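YCAC GENE product (Escherichia coli, PDB 1YAC) is an octameric bacterial enzyme of the isochorismatase-like family, probably a hydrolase, whose substrate is not known. Local coordinates at residues P85-N89 with A90-E94; N144-T147 with R148-W152; D193-N196 with L197-Y201. All blocks are in the same frame, centred on the assembly; numbering follows the deposited sequence.

Contact 1 (P85-N89 with A90-E94); sequences PGNIN and AWDNE
N89 reaches forward to W91 and D92 where the loop after strand 81-84 turns toward helix 94-102. Its CB lies 3.7 Å from OD2 of D92. CG stands anti to the backbone N (chi1 175°), which carries the amide along the chain, over the start of the 3-10 turn 90-92. OD1 then accepts from W91 N at 2.9 Å. The N-H comes from well above the amide plane, 58° out of it, so this bond does not follow a lone pair. The same OD1 sits 3.3 Å from CB of W91. ND2, at the far end, bonds to the S125 hydroxyl on helix 115-128. The two polar ends of one amide thus tie the turn to a neighbouring helix. The backbone O of N89 accepts from D92 N at 2.9 Å and closes the turn.

N87 comes in on another side. The N87 and D92 side chains cross at about a right angle, their amide and carboxylate planes 57° apart, and N87 ND2 lies 3.5 Å from CB of D92. A water donates to N87 OD1 and accepts, weakly, from N93 ND2. Another water accepts from N89 N and donates to D92 OD2. That carboxylate also makes a salt bridge to R7 of the second subunit. N93 caps the next helix through OD1, which accepts from F96 N. The whole is a beta-to-alpha connection of the three-layer alpha-beta-alpha sandwich: a 3-10 turn followed directly by the N-cap of helix 94-102.

Contact 2 (N144-T147 with R148-W152); sequences NEIT and RHSAW
The carbonyl O of N144 is gripped by two donors, R148 N at 3.0 Å and the hydroxyl of T147. This is the N-terminal turn of helix 145-158, with N144 as N-cap. The helix belongs to the beta-alpha-beta unit between strands 132-136 and 161-163. N144 OD1 makes the capping bond, taking T147 N at 3.0 Å. T147 OG1 sits between its own backbone N and carbonyl carbon (chi1 59°), which turns it back toward N144 O. It also bonds to the T142 hydroxyl.

E145 lies alongside both R148 and H149. The E145 and R148 chains point the same way, and CG of E145 lies over one face of the guanidinium, 3.3 Å from R148 NH2. Their salt bridge, E145 OE2 to R148 NH2, is long at 3.9 Å. R148 NH1 has a second acidic partner, a salt bridge to D30. H149 NE2 lies in the guanidinium plane, at its edge. The imidazole begins beside E145 O, which accepts H149 N, and its CD2 stands over one face of W152, offset toward the rim. A second W152, from the second subunit, also packs on H149. With an alanine in place of H149, one face of W152 would probably lose this cover, the packing against W152 of the second subunit would shrink, and R148 would be left without the flat neighbour at its guanidinium edge.

T147 also touches E116 on helix 115-128, and the hydroxyl of S150 bonds to T137 of the second subunit. I146 O is shared as well: S150 N and S150 OG, the latter at 2.9 Å, reach it from opposite faces of its carbonyl plane.

Contact 3 (D193-N196 with L197-Y201); sequences DYRN and LMTSY
Apolar contacts run along one flank of the helix, where Y194 meets M198 and L197. The sulfur of M198 lies 3.9 Å from CE2 of Y194 and about as near to CD2. It approaches obliquely, 62° off the ring normal, in a Met-aromatic contact. A bend at chi3 (74°) turns the methyl of M198 away from the ring. At the other rim, on the same side of the ring plane, CD1 of L197 lies 4.2 Å from Y194 CD1. The phenol is held at its far end by N65 of the third subunit, whose OD1 shares a hydrogen bond with the hydroxyl.

Backbone bonds make up the second group. They are the i to i+4 ladder of an alpha-helix, here the C-terminal helix 192-204. S200 N to N196 O, at 3.0 Å, is nearly straight at 174°. T199 N also bonds to R195 O, at 2.9 Å.

Side-chain polar contacts gather on another flank. The hydroxyl of T199 lies 3.1 Å from R195 O. A water links T199 OG1 to N196 OD1, and it donates to the amide oxygen at 2.8 Å.

Charged contacts lead to other chains. D193 forms a salt bridge with R29 of the third subunit. R195 reaches E71 of the fourth subunit through NH1, while its NE bonds to S188 on helix 180-190.

Overall arrangement
None of the three contacts is wholly buried, and each meets other subunits of the octamer. Half the touching residues of contacts 1 and 2 are buried, against two of eight in contact 3. Contacts 1 and 2 lie within the isochorismatase domain, their centres about 22 Å apart, and both touch helix 115-128 and the second subunit. Contact 3, on the C-terminal helix, has its centre about 26 Å from the centre of the chain, opposite contact 1. It shares the third subunit with contact 2. Asparagine amides and waters shape a loop in contact 1. Contact 2 has capping bonds and a guanidinium beside E145 and H149. Contact 3 has sulfur-aromatic packing and salt bridges to other subunits.

Contact 1 (P85-N89 with A90-E94)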
ATOM      1  N   PRO A  85      24.735 -12.266 -28.102  1.00 24.13           N
ATOM      2  CA  PRO A  85      24.765 -13.680 -27.724  1.00 26.00           C
ATOM      3  C   PRO A  85      25.258 -13.933 -26.306  1.00 27.53           C
ATOM      4  O   PRO A  85      24.994 -15.000 -25.749  1.00 31.04           O
ATOM      5  CB  PRO A  85      25.709 -14.304 -28.757  1.00 26.05           C
ATOM      6  CG  PRO A  85      26.314 -13.148 -29.534  1.00 26.73           C
ATOM      7  CD  PRO A  85      25.950 -11.882 -28.837  1.00 25.48           C
ATOM      8  N   GLY A  86      25.943 -12.957 -25.705  1.00 26.31           N
ATOM      9  CA  GLY A  86      26.457 -13.177 -24.360  1.00 24.47           C
ATOM     10  C   GLY A  86      26.632 -11.991 -23.433  1.00 23.07           C
ATOM     11  O   GLY A  86      26.379 -12.120 -22.232  1.00 22.52           O
ATOM     12  N   ASN A  87      27.067 -10.851 -23.962  1.00 20.88           N
ATOM     13  CA  ASN A  87      27.272  -9.662 -23.140  1.00 19.87           C
ATOM     14  C   ASN A  87      26.014  -9.165 -22.447  1.00 17.27           C
ATOM     15  O   ASN A  87      25.035  -8.810 -23.103  1.00 16.29           O
ATOM     16  CB  ASN A  87      27.880  -8.535 -23.964  1.00 23.79           C
ATOM     17  CG  ASN A  87      29.380  -8.692 -24.138  1.00 29.22           C
ATOM     18  OD1 ASN A  87      29.904  -8.584 -25.251  1.00 30.79           O
ATOM     19  ND2 ASN A  87      30.084  -8.972 -23.032  1.00 26.55           N
ATOM     20  N   ILE A  88      26.063  -9.119 -21.125  1.00 15.76           N
ATOM     21  CA  ILE A  88      24.924  -8.680 -20.323  1.00 14.23           C
ATOM     22  C   ILE A  88      24.773  -7.166 -20.437  1.00 11.67           C
ATOM     23  O   ILE A  88      23.677  -6.663 -20.672  1.00 11.45           O
ATOM     24  CB  ILE A  88      25.068  -9.166 -18.859  1.00 14.47           C
ATOM     25  CG1 ILE A  88      24.971 -10.701 -18.826  1.00 15.95           C
ATOM     26  CG2 ILE A  88      23.996  -8.541 -17.989  1.00 13.23           C
ATOM     27  CD1 ILE A  88      25.118 -11.332 -17.445  1.00 17.98           C
ATOM     28  N   ASN A  89      25.868  -6.438 -20.229  1.00 10.09           N
ATOM     29  CA  ASN A  89      25.861  -4.975 -20.393  1.00 10.18           C
ATOM     30  C   ASN A  89      26.008  -4.763 -21.918  1.00 10.44           C
ATOM     31  O   ASN A  89      27.011  -5.177 -22.515  1.00 10.81           O
ATOM     32  CB  ASN A  89      27.055  -4.344 -19.680  1.00  9.74           C
ATOM     33  CG  ASN A  89      27.156  -2.855 -19.929  1.00 10.22           C
ATOM     34  OD1 ASN A  89      26.367  -2.273 -20.667  1.00 12.09           O
ATOM     35  ND2 ASN A  89      28.120  -2.224 -19.290  1.00 10.89           N
ATOM     36  N   ALA A  90      24.994  -4.167 -22.552  1.00 10.18           N
ATOM     37  CA  ALA A  90      25.015  -3.909 -23.992  1.00 10.51           C
ATOM     38  C   ALA A  90      26.243  -3.118 -24.421  1.00 10.91           C
ATOM     39  O   ALA A  90      26.735  -3.286 -25.543  1.00 10.29           O
ATOM     40  CB  ALA A  90      23.757  -3.162 -24.421  1.00 10.47           C
ATOM     41  N   TRP A  91      26.734  -2.253 -23.532  1.00 10.12           N
ATOM     42  CA  TRP A  91      27.917  -1.452 -23.830  1.00 10.07           C
ATOM     43  C   TRP A  91      29.165  -2.308 -24.043  1.00 10.32           C
ATOM     44  O   TRP A  91      30.127  -1.838 -24.623  1.00 10.82           O
ATOM     45  CB  TRP A  91      28.175  -0.407 -22.746  1.00  8.43           C
ATOM     46  CG  TRP A  91      28.800   0.827 -23.320  1.00  9.64           C
ATOM     47  CD1 TRP A  91      30.138   1.139 -23.358  1.00 10.94           C
ATOM     48  CD2 TRP A  91      28.119   1.915 -23.963  1.00  9.71           C
ATOM     49  NE1 TRP A  91      30.324   2.349 -23.986  1.00  9.99           N
ATOM     50  CE2 TRP A  91      29.103   2.844 -24.367  1.00 11.46           C
ATOM     51  CE3 TRP A  91      26.768   2.190 -24.236  1.00 10.23           C
ATOM     52  CZ2 TRP A  91      28.778   4.036 -25.032  1.00 11.77           C
ATOM     53  CZ3 TRP A  91      26.448   3.370 -24.893  1.00 10.77           C
ATOM     54  CH2 TRP A  91      27.449   4.279 -25.284  1.00 11.93           C
ATOM     55  N   ASP A  92      29.160  -3.539 -23.536  1.00 10.97           N
ATOM     56  CA  ASP A  92      30.286  -4.455 -23.722  1.00 10.53           C
ATOM     57  C   ASP A  92      30.265  -5.098 -25.109  1.00 12.06           C
ATOM     58  O   ASP A  92      31.214  -5.787 -25.491  1.00 13.28           O
ATOM     59  CB  ASP A  92      30.279  -5.546 -22.653  1.00 12.90           C
ATOM     60  CG  ASP A  92      30.838  -5.071 -21.323  1.00 14.51           C
ATOM     61  OD1 ASP A  92      31.648  -4.117 -21.314  1.00 16.00           O
ATOM     62  OD2 ASP A  92      30.473  -5.653 -20.283  1.00 13.65           O
ATOM     63  N   ASN A  93      29.176  -4.898 -25.848  1.00 11.48           N
ATOM     64  CA  ASN A  93      29.040  -5.439 -27.205  1.00 12.43           C
ATOM     65  C   ASN A  93      29.552  -4.366 -28.170  1.00 13.03           C
ATOM     66  O   ASN A  93      29.021  -3.252 -28.220  1.00 13.20           O
ATOM     67  CB  ASN A  93      27.566  -5.777 -27.492  1.00 11.39           C
ATOM     68  CG  ASN A  93      27.341  -6.319 -28.903  1.00 13.36           C
ATOM     69  OD1 ASN A  93      27.457  -5.584 -29.888  1.00 14.04           O
ATOM     70  ND2 ASN A  93      26.977  -7.595 -29.003  1.00 12.02           N
ATOM     71  N   GLU A  94      30.596  -4.684 -28.924  1.00 14.47           N
ATOM     72  CA  GLU A  94      31.188  -3.720 -29.857  1.00 16.00           C
ATOM     73  C   GLU A  94      30.234  -3.179 -30.930  1.00 15.06           C
ATOM     74  O   GLU A  94      30.275  -1.985 -31.265  1.00 14.65           O
ATOM     75  CB  GLU A  94      32.437  -4.321 -30.495  1.00 20.23           C
ATOM     76  CG  GLU A  94      33.513  -4.648 -29.472  1.00 29.04           C
ATOM     77  CD  GLU A  94      34.793  -5.175 -30.103  1.00 34.39           C
ATOM     78  OE1 GLU A  94      34.714  -6.130 -30.911  1.00 37.66           O
ATOM     79  OE2 GLU A  94      35.875  -4.637 -29.779  1.00 36.65           O
TER
HETATM   80  O   HOH W   1      28.369 -10.063 -27.412  1.00 45.35           O
HETATM   81  O   HOH W   2      22.652  -4.006 -21.142  1.00 11.43           O
HETATM   82  O   HOH W   3      28.563  -7.292 -19.578  1.00 16.04           O

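Contact 2 (N144-T147 with R148-W152)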
ATOM      1  N   ASN A 144      11.040  -5.603  -8.353  1.00  6.49           N
ATOM      2  CA  ASN A 144      10.254  -4.946  -7.324  1.00  7.10           C
ATOM      3  C   ASN A 144      10.783  -3.538  -7.071  1.00  6.99           C
ATOM      4  O   ASN A 144      11.728  -3.106  -7.727  1.00  6.46           O
ATOM      5  CB  ASN A 144      10.287  -5.791  -6.029  1.00  7.02           C
ATOM      6  CG  ASN A 144      11.707  -6.109  -5.568  1.00  6.04           C
ATOM      7  OD1 ASN A 144      12.461  -5.207  -5.222  1.00  6.42           O
ATOM      8  ND2 ASN A 144      12.080  -7.401  -5.583  1.00  7.19           N
ATOM      9  N   GLU A 145      10.162  -2.827  -6.126  1.00  7.40           N
ATOM     10  CA  GLU A 145      10.548  -1.456  -5.811  1.00  8.42           C
ATOM     11  C   GLU A 145      11.948  -1.306  -5.252  1.00  7.82           C
ATOM     12  O   GLU A 145      12.595  -0.276  -5.474  1.00  8.33           O
ATOM     13  CB  GLU A 145       9.497  -0.767  -4.928  1.00 10.05           C
ATOM     14  CG  GLU A 145       8.204  -0.486  -5.708  1.00 16.34           C
ATOM     15  CD  GLU A 145       7.132   0.245  -4.898  1.00 23.46           C
ATOM     16  OE1 GLU A 145       7.446   0.793  -3.817  1.00 26.25           O
ATOM     17  OE2 GLU A 145       5.963   0.277  -5.348  1.00 24.38           O
ATOM     18  N   ILE A 146      12.425  -2.313  -4.530  1.00  7.97           N
ATOM     19  CA  ILE A 146      13.785  -2.255  -3.998  1.00  8.36           C
ATOM     20  C   ILE A 146      14.821  -2.347  -5.130  1.00  7.97           C
ATOM     21  O   ILE A 146      15.751  -1.548  -5.178  1.00  7.51           O
ATOM     22  CB  ILE A 146      14.053  -3.365  -2.966  1.00  8.98           C
ATOM     23  CG1 ILE A 146      13.223  -3.104  -1.705  1.00 11.03           C
ATOM     24  CG2 ILE A 146      15.548  -3.439  -2.631  1.00  7.68           C
ATOM     25  CD1 ILE A 146      13.385  -4.161  -0.615  1.00 12.88           C
ATOM     26  N   THR A 147      14.643  -3.288  -6.056  1.00  7.32           N
ATOM     27  CA  THR A 147      15.597  -3.432  -7.158  1.00  6.62           C
ATOM     28  C   THR A 147      15.537  -2.185  -8.030  1.00  7.66           C
ATOM     29  O   THR A 147      16.573  -1.705  -8.521  1.00  8.42           O
ATOM     30  CB  THR A 147      15.366  -4.727  -7.999  1.00  6.55           C
ATOM     31  OG1 THR A 147      14.045  -4.733  -8.565  1.00  6.88           O
ATOM     32  CG2 THR A 147      15.540  -5.968  -7.112  1.00  6.32           C
ATOM     33  N   ARG A 148      14.337  -1.625  -8.171  1.00  7.41           N
ATOM     34  CA  ARG A 148      14.158  -0.407  -8.950  1.00  8.01           C
ATOM     35  C   ARG A 148      14.824   0.805  -8.283  1.00  8.06           C
ATOM     36  O   ARG A 148      15.682   1.450  -8.882  1.00  7.96           O
ATOM     37  CB  ARG A 148      12.675  -0.090  -9.143  1.00  9.51           C
ATOM     38  CG  ARG A 148      12.445   1.229  -9.894  1.00 12.16           C
ATOM     39  CD  ARG A 148      10.985   1.537 -10.119  1.00 18.11           C
ATOM     40  NE  ARG A 148      10.311   2.001  -8.917  1.00 19.97           N
ATOM     41  CZ  ARG A 148       9.062   1.694  -8.559  1.00 20.11           C
ATOM     42  NH1 ARG A 148       8.298   0.889  -9.279  1.00 20.80           N
ATOM     43  NH2 ARG A 148       8.540   2.288  -7.507  1.00 19.68           N
ATOM     44  N   HIS A 149      14.410   1.122  -7.056  1.00  7.55           N
ATOM     45  CA  HIS A 149      14.939   2.287  -6.350  1.00  8.31           C
ATOM     46  C   HIS A 149      16.446   2.250  -6.122  1.00  8.89           C
ATOM     47  O   HIS A 149      17.099   3.296  -6.138  1.00  9.37           O
ATOM     48  CB  HIS A 149      14.166   2.545  -5.051  1.00  9.77           C
ATOM     49  CG  HIS A 149      12.750   3.000  -5.269  1.00 12.66           C
ATOM     50  ND1 HIS A 149      11.724   2.685  -4.402  1.00 12.91           N
ATOM     51  CD2 HIS A 149      12.189   3.738  -6.262  1.00 14.48           C
ATOM     52  CE1 HIS A 149      10.592   3.201  -4.854  1.00 15.15           C
ATOM     53  NE2 HIS A 149      10.844   3.846  -5.979  1.00 14.28           N
ATOM     54  N   SER A 150      16.999   1.059  -5.916  1.00  7.94           N
ATOM     55  CA  SER A 150      18.441   0.905  -5.742  1.00  8.30           C
ATOM     56  C   SER A 150      19.132   1.334  -7.045  1.00  7.91           C
ATOM     57  O   SER A 150      20.125   2.078  -7.030  1.00  8.17           O
ATOM     58  CB  SER A 150      18.781  -0.546  -5.382  1.00  7.11           C
ATOM     59  OG  SER A 150      18.353  -0.840  -4.047  1.00  8.03           O
ATOM     60  N   ALA A 151      18.551   0.922  -8.167  1.00  6.58           N
ATOM     61  CA  ALA A 151      19.070   1.272  -9.482  1.00  7.30           C
ATOM     62  C   ALA A 151      18.952   2.782  -9.720  1.00  8.13           C
ATOM     63  O   ALA A 151      19.877   3.397 -10.252  1.00  7.39           O
ATOM     64  CB  ALA A 151      18.315   0.505 -10.561  1.00  6.78           C
ATOM     65  N   TRP A 152      17.806   3.374  -9.361  1.00  7.91           N
ATOM     66  CA  TRP A 152      17.617   4.821  -9.534  1.00  7.25           C
ATOM     67  C   TRP A 152      18.709   5.556  -8.808  1.00  7.58           C
ATOM     68  O   TRP A 152      19.291   6.498  -9.350  1.00  8.58           O
ATOM     69  CB  TRP A 152      16.296   5.308  -8.950  1.00  5.48           C
ATOM     70  CG  TRP A 152      15.128   5.019  -9.798  1.00  6.89           C
ATOM     71  CD1 TRP A 152      15.065   4.145 -10.839  1.00  6.22           C
ATOM     72  CD2 TRP A 152      13.806   5.538  -9.622  1.00  7.46           C
ATOM     73  NE1 TRP A 152      13.780   4.069 -11.313  1.00  8.94           N
ATOM     74  CE2 TRP A 152      12.983   4.913 -10.581  1.00  8.21           C
ATOM     75  CE3 TRP A 152      13.239   6.468  -8.738  1.00  9.20           C
ATOM     76  CZ2 TRP A 152      11.609   5.183 -10.684  1.00  8.44           C
ATOM     77  CZ3 TRP A 152      11.861   6.741  -8.843  1.00  9.92           C
ATOM     78  CH2 TRP A 152      11.071   6.094  -9.811  1.00  9.58           C
TER

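Contact 3 (D193-N196 with L197-Y201)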
ATOM      1  N   ASP A 193      -6.928   9.333 -19.639  1.00  7.36           N
ATOM      2  CA  ASP A 193      -7.499  10.556 -19.077  1.00  8.42           C
ATOM      3  C   ASP A 193      -7.485  11.706 -20.085  1.00  8.81           C
ATOM      4  O   ASP A 193      -8.457  12.460 -20.189  1.00  9.62           O
ATOM      5  CB  ASP A 193      -6.766  10.968 -17.787  1.00  7.95           C
ATOM      6  CG  ASP A 193      -6.979   9.968 -16.633  1.00 10.04           C
ATOM      7  OD1 ASP A 193      -8.112   9.452 -16.460  1.00 10.00           O
ATOM      8  OD2 ASP A 193      -6.011   9.714 -15.888  1.00  8.95           O
ATOM      9  N   TYR A 194      -6.396  11.817 -20.840  1.00  9.46           N
ATOM     10  CA  TYR A 194      -6.277  12.878 -21.827  1.00 10.89           C
ATOM     11  C   TYR A 194      -7.227  12.621 -22.991  1.00  9.85           C
ATOM     12  O   TYR A 194      -7.877  13.547 -23.493  1.00  9.63           O
ATOM     13  CB  TYR A 194      -4.844  13.010 -22.347  1.00 12.67           C
ATOM     14  CG  TYR A 194      -4.629  14.367 -22.977  1.00 18.36           C
ATOM     15  CD1 TYR A 194      -4.570  15.510 -22.178  1.00 21.22           C
ATOM     16  CD2 TYR A 194      -4.546  14.524 -24.368  1.00 21.71           C
ATOM     17  CE1 TYR A 194      -4.440  16.772 -22.728  1.00 24.16           C
ATOM     18  CE2 TYR A 194      -4.412  15.807 -24.936  1.00 24.59           C
ATOM     19  CZ  TYR A 194      -4.360  16.919 -24.097  1.00 25.60           C
ATOM     20  OH  TYR A 194      -4.200  18.192 -24.590  1.00 30.85           O
ATOM     21  N   ARG A 195      -7.301  11.365 -23.417  1.00  9.57           N
ATOM     22  CA  ARG A 195      -8.209  11.000 -24.501  1.00 11.65           C
ATOM     23  C   ARG A 195      -9.644  11.382 -24.121  1.00 10.71           C
ATOM     24  O   ARG A 195     -10.394  11.894 -24.951  1.00  9.93           O
ATOM     25  CB  ARG A 195      -8.120   9.505 -24.826  1.00 13.73           C
ATOM     26  CG  ARG A 195      -9.195   9.056 -25.814  1.00 18.93           C
ATOM     27  CD  ARG A 195      -9.001   7.625 -26.304  1.00 27.00           C
ATOM     28  NE  ARG A 195      -7.953   7.538 -27.319  1.00 33.35           N
ATOM     29  CZ  ARG A 195      -7.635   6.427 -27.973  1.00 34.54           C
ATOM     30  NH1 ARG A 195      -8.285   5.297 -27.719  1.00 37.43           N
ATOM     31  NH2 ARG A 195      -6.660   6.443 -28.869  1.00 35.25           N
ATOM     32  N   ASN A 196     -10.016  11.162 -22.855  1.00 10.94           N
ATOM     33  CA  ASN A 196     -11.368  11.495 -22.381  1.00  9.57           C
ATOM     34  C   ASN A 196     -11.634  13.006 -22.454  1.00 10.77           C
ATOM     35  O   ASN A 196     -12.728  13.445 -22.853  1.00  9.33           O
ATOM     36  CB  ASN A 196     -11.587  10.959 -20.966  1.00  9.12           C
ATOM     37  CG  ASN A 196     -11.668   9.443 -20.934  1.00 10.94           C
ATOM     38  OD1 ASN A 196     -11.971   8.812 -21.948  1.00 10.70           O
ATOM     39  ND2 ASN A 196     -11.372   8.848 -19.784  1.00 10.25           N
ATOM     40  N   LEU A 197     -10.627  13.794 -22.087  1.00  9.09           N
ATOM     41  CA  LEU A 197     -10.732  15.249 -22.156  1.00 11.20           C
ATOM     42  C   LEU A 197     -10.942  15.668 -23.607  1.00 10.82           C
ATOM     43  O   LEU A 197     -11.698  16.611 -23.887  1.00 11.18           O
ATOM     44  CB  LEU A 197      -9.455  15.914 -21.627  1.00 11.02           C
ATOM     45  CG  LEU A 197      -9.184  15.795 -20.124  1.00 12.64           C
ATOM     46  CD1 LEU A 197      -7.922  16.487 -19.795  1.00 12.31           C
ATOM     47  CD2 LEU A 197     -10.280  16.420 -19.326  1.00 11.15           C
ATOM     48  N   MET A 198     -10.237  14.997 -24.516  1.00 11.47           N
ATOM     49  CA  MET A 198     -10.369  15.282 -25.945  1.00 13.95           C
ATOM     50  C   MET A 198     -11.756  14.936 -26.448  1.00 13.93           C
ATOM     51  O   MET A 198     -12.369  15.716 -27.176  1.00 13.49           O
ATOM     52  CB  MET A 198      -9.346  14.518 -26.768  1.00 17.54           C
ATOM     53  CG  MET A 198      -7.983  15.117 -26.692  1.00 26.62           C
ATOM     54  SD  MET A 198      -6.725  14.254 -27.637  1.00 36.86           S
ATOM     55  CE  MET A 198      -7.213  14.754 -29.104  1.00 32.15           C
ATOM     56  N   THR A 199     -12.242  13.763 -26.068  1.00 12.69           N
ATOM     57  CA  THR A 199     -13.568  13.324 -26.471  1.00 13.53           C
ATOM     58  C   THR A 199     -14.614  14.361 -26.066  1.00 13.53           C
ATOM     59  O   THR A 199     -15.390  14.818 -26.897  1.00 13.72           O
ATOM     60  CB  THR A 199     -13.922  11.957 -25.832  1.00 13.92           C
ATOM     61  OG1 THR A 199     -12.993  10.965 -26.294  1.00 14.63           O
ATOM     62  CG2 THR A 199     -15.338  11.527 -26.208  1.00 13.06           C
ATOM     63  N   SER A 200     -14.622  14.757 -24.801  1.00 13.60           N
ATOM     64  CA  SER A 200     -15.603  15.734 -24.344  1.00 14.45           C
ATOM     65  C   SER A 200     -15.472  17.054 -25.099  1.00 14.98           C
ATOM     66  O   SER A 200     -16.462  17.598 -25.603  1.00 14.21           O
ATOM     67  CB  SER A 200     -15.473  15.961 -22.836  1.00 14.58           C
ATOM     68  OG  SER A 200     -15.825  14.788 -22.119  1.00 15.19           O
ATOM     69  N   TYR A 201     -14.242  17.548 -25.201  1.00 14.99           N
ATOM     70  CA  TYR A 201     -13.986  18.810 -25.891  1.00 17.10           C
ATOM     71  C   TYR A 201     -14.408  18.747 -27.367  1.00 17.68           C
ATOM     72  O   TYR A 201     -15.044  19.663 -27.880  1.00 18.23           O
ATOM     73  CB  TYR A 201     -12.510  19.173 -25.793  1.00 17.04           C
ATOM     74  CG  TYR A 201     -12.190  20.469 -26.475  1.00 17.92           C
ATOM     75  CD1 TYR A 201     -12.405  21.685 -25.832  1.00 19.71           C
ATOM     76  CD2 TYR A 201     -11.691  20.484 -27.774  1.00 19.52           C
ATOM     77  CE1 TYR A 201     -12.133  22.892 -26.468  1.00 21.35           C
ATOM     78  CE2 TYR A 201     -11.415  21.677 -28.421  1.00 21.25           C
ATOM     79  CZ  TYR A 201     -11.642  22.878 -27.762  1.00 21.78           C
ATOM     80  OH  TYR A 201     -11.389  24.066 -28.409  1.00 27.08           O
TER
HETATM   81  O   HOH W   4     -12.983   8.943 -24.558  1.00  9.66           O